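PDB 2YVT: hypothetical protein aq_1956 from Aquifex aeolicus, which is of unknown function but belongs to the calcineurin superfamily of metallophosphoesterases and probably hydrolyses phosphate esters at a metal site. Local coordinates for residues 9-14 with 22-27; 245-248 with 253-256. One frame throughout, in Å; residues are numbered along the deposited sequence.

In the fold
Interactions 1 and 2 meet on one mixed beta-sheet, where strands 7-12 and 243-248 are antiparallel neighbours. Their centres lie about 13 Å apart. Interaction 1 packs helix 21-31 on strand 7-12. Interaction 2 pairs strand 243-248 with strand 253-258, the outermost strand on that side of the sheet within the chain. A probable hydrogen bond, 2.9 Å from Ala245 N to Ala10 O, ties the two together through the backbone. On the helix-covered face, Leu9 CB packs against Phe246 CD1 at 4.0 Å. The two contacts are thus joined by packing as well as by the backbone. Along the chain, interaction 1 is complete before interaction 2 begins.

Interaction 1. Residues 9-14 with 22-27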
loop_
_atom_site.group_PDB
_atom_site.type_symbol
_atom_site.label_atom_id
_atom_site.label_comp_id
_atom_site.label_asym_id
_atom_site.label_seq_id
_atom_site.Cartn_x
_atom_site.Cartn_y
_atom_site.Cartn_z
ATOM N N LEU A 9 -6.627 9.696 -6.115
ATOM C CA LEU A 9 -7.606 9.006 -5.265
ATOM C C LEU A 9 -6.875 7.828 -4.640
ATOM O O LEU A 9 -6.334 6.995 -5.363
ATOM C CB LEU A 9 -8.806 8.512 -6.087
ATOM C CG LEU A 9 -10.068 7.984 -5.365
ATOM C CD1 LEU A 9 -11.160 7.729 -6.406
ATOM C CD2 LEU A 9 -9.858 6.727 -4.536
ATOM N N ALA A 10 -6.865 7.753 -3.310
ATOM C CA ALA A 10 -6.170 6.659 -2.614
ATOM C C ALA A 10 -7.101 5.884 -1.701
ATOM O O ALA A 10 -7.931 6.470 -1.005
ATOM C CB ALA A 10 -4.979 7.200 -1.816
ATOM N N ILE A 11 -6.946 4.562 -1.714
ATOM C CA ILE A 11 -7.603 3.680 -0.747
ATOM C C ILE A 11 -6.565 2.764 -0.096
ATOM O O ILE A 11 -5.443 2.616 -0.597
ATOM C CB ILE A 11 -8.731 2.821 -1.395
ATOM C CG1 ILE A 11 -8.156 1.813 -2.407
ATOM C CG2 ILE A 11 -9.797 3.725 -2.013
ATOM C CD1 ILE A 11 -9.188 0.793 -2.905
ATOM N N LYS A 12 -6.943 2.149 1.020
ATOM C CA LYS A 12 -6.095 1.156 1.679
ATOM C C LYS A 12 -6.954 0.043 2.257
ATOM O O LYS A 12 -8.143 0.247 2.527
ATOM C CB LYS A 12 -5.181 1.789 2.746
ATOM C CG LYS A 12 -5.872 2.391 3.990
ATOM C CD LYS A 12 -5.906 1.425 5.157
ATOM C CE LYS A 12 -6.575 2.046 6.382
ATOM N NZ LYS A 12 -5.577 2.688 7.301
ATOM N N ASN A 13 -6.344 -1.125 2.440
ATOM C CA ASN A 13 -7.040 -2.311 2.949
ATOM C C ASN A 13 -8.271 -2.652 2.111
ATOM O O ASN A 13 -9.398 -2.718 2.618
ATOM C CB ASN A 13 -7.386 -2.162 4.441
ATOM C CG ASN A 13 -6.189 -2.407 5.349
ATOM O OD1 ASN A 13 -5.261 -3.149 5.000
ATOM N ND2 ASN A 13 -6.219 -1.807 6.536
ATOM N N PHE A 14 -8.031 -2.874 0.819
ATOM C CA PHE A 14 -9.067 -3.357 -0.099
ATOM C C PHE A 14 -9.717 -4.631 0.453
ATOM O O PHE A 14 -10.946 -4.768 0.414
ATOM C CB PHE A 14 -8.478 -3.580 -1.498
ATOM C CG PHE A 14 -9.427 -4.227 -2.446
ATOM C CD1 PHE A 14 -10.506 -3.512 -2.956
ATOM C CD2 PHE A 14 -9.247 -5.556 -2.833
ATOM C CE1 PHE A 14 -11.401 -4.122 -3.830
ATOM C CE2 PHE A 14 -10.141 -6.177 -3.703
ATOM C CZ PHE A 14 -11.218 -5.458 -4.201
ATOM N N PRO A 22 -18.107 -0.908 -7.340
ATOM C CA PRO A 22 -19.060 0.006 -8.002
ATOM C C PRO A 22 -19.118 1.416 -7.402
ATOM O O PRO A 22 -19.245 2.402 -8.149
ATOM C CB PRO A 22 -20.402 -0.720 -7.850
ATOM C CG PRO A 22 -20.019 -2.167 -7.791
ATOM C CD PRO A 22 -18.749 -2.185 -6.970
ATOM N N LYS A 23 -18.997 1.525 -6.081
ATOM C CA LYS A 23 -18.984 2.851 -5.461
ATOM C C LYS A 23 -17.681 3.585 -5.766
ATOM O O LYS A 23 -17.685 4.794 -6.010
ATOM C CB LYS A 23 -19.264 2.770 -3.960
ATOM C CG LYS A 23 -20.754 2.567 -3.678
ATOM C CD LYS A 23 -21.050 2.422 -2.205
ATOM C CE LYS A 23 -22.527 2.059 -1.985
ATOM N NZ LYS A 23 -23.456 3.201 -2.248
ATOM N N LEU A 24 -16.569 2.849 -5.792
ATOM C CA LEU A 24 -15.293 3.459 -6.160
ATOM C C LEU A 24 -15.329 3.979 -7.607
ATOM O O LEU A 24 -14.866 5.086 -7.898
ATOM C CB LEU A 24 -14.136 2.479 -5.934
ATOM C CG LEU A 24 -12.729 3.050 -6.135
ATOM C CD1 LEU A 24 -12.404 4.172 -5.147
ATOM C CD2 LEU A 24 -11.680 1.954 -6.080
ATOM N N LYS A 25 -15.914 3.186 -8.496
ATOM C CA LYS A 25 -16.142 3.585 -9.884
ATOM C C LYS A 25 -16.925 4.901 -9.969
ATOM O O LYS A 25 -16.589 5.779 -10.769
ATOM C CB LYS A 25 -16.880 2.472 -10.633
ATOM C CG LYS A 25 -17.028 2.717 -12.130
ATOM C CD LYS A 25 -17.549 1.484 -12.844
ATOM C CE LYS A 25 -17.314 1.589 -14.355
ATOM N NZ LYS A 25 -15.857 1.464 -14.721
ATOM N N GLY A 26 -17.953 5.034 -9.131
ATOM C CA GLY A 26 -18.762 6.254 -9.081
ATOM C C GLY A 26 -17.949 7.479 -8.705
ATOM O O GLY A 26 -18.088 8.542 -9.322
ATOM N N VAL A 27 -17.084 7.323 -7.699
ATOM C CA VAL A 27 -16.222 8.417 -7.250
ATOM C C VAL A 27 -15.257 8.807 -8.367
ATOM O O VAL A 27 -15.029 9.986 -8.616
ATOM C CB VAL A 27 -15.449 8.053 -5.950
ATOM C CG1 VAL A 27 -14.424 9.130 -5.589
ATOM C CG2 VAL A 27 -16.424 7.837 -4.808
#
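Leu9 and Leu24 meet through methyl groups, with Leu9 CD2 3.7 Å from Leu24 CD1. The two side chains cross at a slant. The other branch of Leu9 serves a second partner: its CD1 lies 3.6 Å from Val27 CG1 and 4.0 Å from Leu24 CD1. Leu9 therefore reaches both helix residues, one turn apart. Its CG stands opposite the backbone N (chi1 -169°), which carries the fork out toward the helix. Ile11 and Leu24 reach toward each other tip to tip. Ile11 CG2 is 4.1 Å from Leu24 CD1, and Ile11 CD1 is 4.2 Å from Leu24 CD2. Both methyls of Leu24 are thus used, and CD1 touches both strand residues.

The contact joins the first strand and helix of a beta-alpha-beta unit made of strand 7-12, helix 21-31 and strand 35-39. The short helix segment runs nearly antiparallel to the strand, at 160°, with the axes 11.0 Å apart at their closest. No hydrogen bond crosses between the segments, and all four touching residues are buried.

Tyr244 of strand 243-248 packs beside Leu9, Ile11 and Val27, and Phe259 packs on Val27. Leu36 and Ile28 also touch Leu9, while Val38 and Phe239 touch Ile11. Strand 7-12 is held in the sheet by backbone hydrogen bonds from Leu9 and Ile11 to strand 35-39.

Interaction 2. Residues 245-248 with 253-256; sequences AFLD and KIKL
Leu247 and Ile254 face each other across a non-hydrogen-bonded antiparallel pair, and their side chains cross. Ile254 CD1 does the touching, 4.1 Å from Leu247 CG. Ile254 CG1 lies beside its backbone N (chi1 -42°), and the second torsion brings CD1 alongside CB and CG of Leu247. Ala245 and Leu256 make a like pair on the same face, with Leu256 CD1 4.1 Å from Ala245 CB. Val234 of strand 231-235 touches all four, so this face packs against the other sheet.

The two strands form a beta hairpin at one edge of the sheet that holds strand 7-12. Phe246 and Lys255 bond to each other twice, with Phe246 N 2.8 Å from Lys255 O. Asp248 and Lys253 also make two bonds, but unequal ones. Asp248 N to Lys253 O has an N-H...O angle of 172°; Lys253 N to Asp248 O, at 3.1 Å, has one of 136°.

On the other face, the CB atoms of Asp248 and Lys253 are 3.9 Å apart. The extended Lys253 chain leads away, its NZ 5.5 Å from Asp248 OD2. The other carboxylate oxygen, OD1, accepts a hydrogen bond from Thr250 N. The Phe246 side chain leads away from Lys255 and packs on Pro33 and Lys7.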
loop_
_atom_site.group_PDB
_atom_site.type_symbol
_atom_site.label_atom_id
_atom_site.label_comp_id
_atom_site.label_asym_id
_atom_site.label_seq_id
_atom_site.Cartn_x
_atom_site.Cartn_y
_atom_site.Cartn_z
ATOM N N ALA A 245 -9.167 8.716 0.280
ATOM C CA ALA A 245 -8.599 10.065 0.313
ATOM C C ALA A 245 -8.530 10.621 -1.096
ATOM O O ALA A 245 -8.356 9.872 -2.056
ATOM C CB ALA A 245 -7.217 10.053 0.929
ATOM N N PHE A 246 -8.668 11.941 -1.212
ATOM C CA PHE A 246 -8.542 12.602 -2.495
ATOM C C PHE A 246 -7.556 13.755 -2.349
ATOM O O PHE A 246 -7.753 14.651 -1.522
ATOM C CB PHE A 246 -9.911 13.083 -2.999
ATOM C CG PHE A 246 -9.968 13.269 -4.485
ATOM C CD1 PHE A 246 -10.256 12.198 -5.328
ATOM C CD2 PHE A 246 -9.720 14.513 -5.046
ATOM C CE1 PHE A 246 -10.298 12.369 -6.713
ATOM C CE2 PHE A 246 -9.764 14.696 -6.437
ATOM C CZ PHE A 246 -10.051 13.623 -7.264
ATOM N N LEU A 247 -6.484 13.709 -3.137
ATOM C CA LEU A 247 -5.376 14.646 -3.017
ATOM C C LEU A 247 -5.252 15.450 -4.304
ATOM O O LEU A 247 -5.372 14.904 -5.393
ATOM C CB LEU A 247 -4.054 13.904 -2.752
ATOM C CG LEU A 247 -3.836 12.939 -1.573
ATOM C CD1 LEU A 247 -4.547 11.600 -1.740
ATOM C CD2 LEU A 247 -2.348 12.698 -1.396
ATOM N N ASP A 248 -5.031 16.752 -4.169
ATOM C CA ASP A 248 -4.612 17.567 -5.291
ATOM C C ASP A 248 -3.174 18.003 -5.017
ATOM O O ASP A 248 -2.926 18.834 -4.145
ATOM C CB ASP A 248 -5.535 18.781 -5.459
ATOM C CG ASP A 248 -5.220 19.583 -6.708
ATOM O OD1 ASP A 248 -4.047 19.581 -7.132
ATOM O OD2 ASP A 248 -6.149 20.209 -7.280
ATOM N N LYS A 253 -4.279 20.282 -1.749
ATOM C CA LYS A 253 -5.584 20.080 -1.136
ATOM C C LYS A 253 -5.688 18.603 -0.747
ATOM O O LYS A 253 -5.453 17.731 -1.578
ATOM C CB LYS A 253 -6.702 20.459 -2.113
ATOM C CG LYS A 253 -6.727 21.938 -2.516
ATOM C CD LYS A 253 -7.961 22.253 -3.347
ATOM C CE LYS A 253 -7.946 23.688 -3.845
ATOM N NZ LYS A 253 -9.126 23.990 -4.703
ATOM N N ILE A 254 -6.005 18.330 0.516
ATOM C CA ILE A 254 -6.172 16.954 0.987
ATOM C C ILE A 254 -7.554 16.800 1.608
ATOM O O ILE A 254 -7.924 17.565 2.502
ATOM C CB ILE A 254 -5.109 16.539 2.047
ATOM C CG1 ILE A 254 -3.693 17.037 1.688
ATOM C CG2 ILE A 254 -5.168 15.023 2.299
ATOM C CD1 ILE A 254 -3.061 16.413 0.439
ATOM N N LYS A 255 -8.312 15.820 1.121
ATOM C CA LYS A 255 -9.649 15.547 1.641
ATOM C C LYS A 255 -9.775 14.075 2.005
ATOM O O LYS A 255 -9.444 13.201 1.208
ATOM C CB LYS A 255 -10.725 15.915 0.612
ATOM C CG LYS A 255 -10.765 17.390 0.211
ATOM C CD LYS A 255 -11.745 17.615 -0.934
ATOM C CE LYS A 255 -11.930 19.097 -1.256
ATOM N NZ LYS A 255 -12.661 19.826 -0.179
ATOM N N LEU A 256 -10.232 13.807 3.221
ATOM C CA LEU A 256 -10.581 12.445 3.609
ATOM C C LEU A 256 -12.084 12.316 3.511
ATOM O O LEU A 256 -12.822 13.014 4.209
ATOM C CB LEU A 256 -10.076 12.126 5.011
ATOM C CG LEU A 256 -8.642 11.580 5.098
ATOM C CD1 LEU A 256 -7.632 12.379 4.275
ATOM C CD2 LEU A 256 -8.249 11.555 6.541
#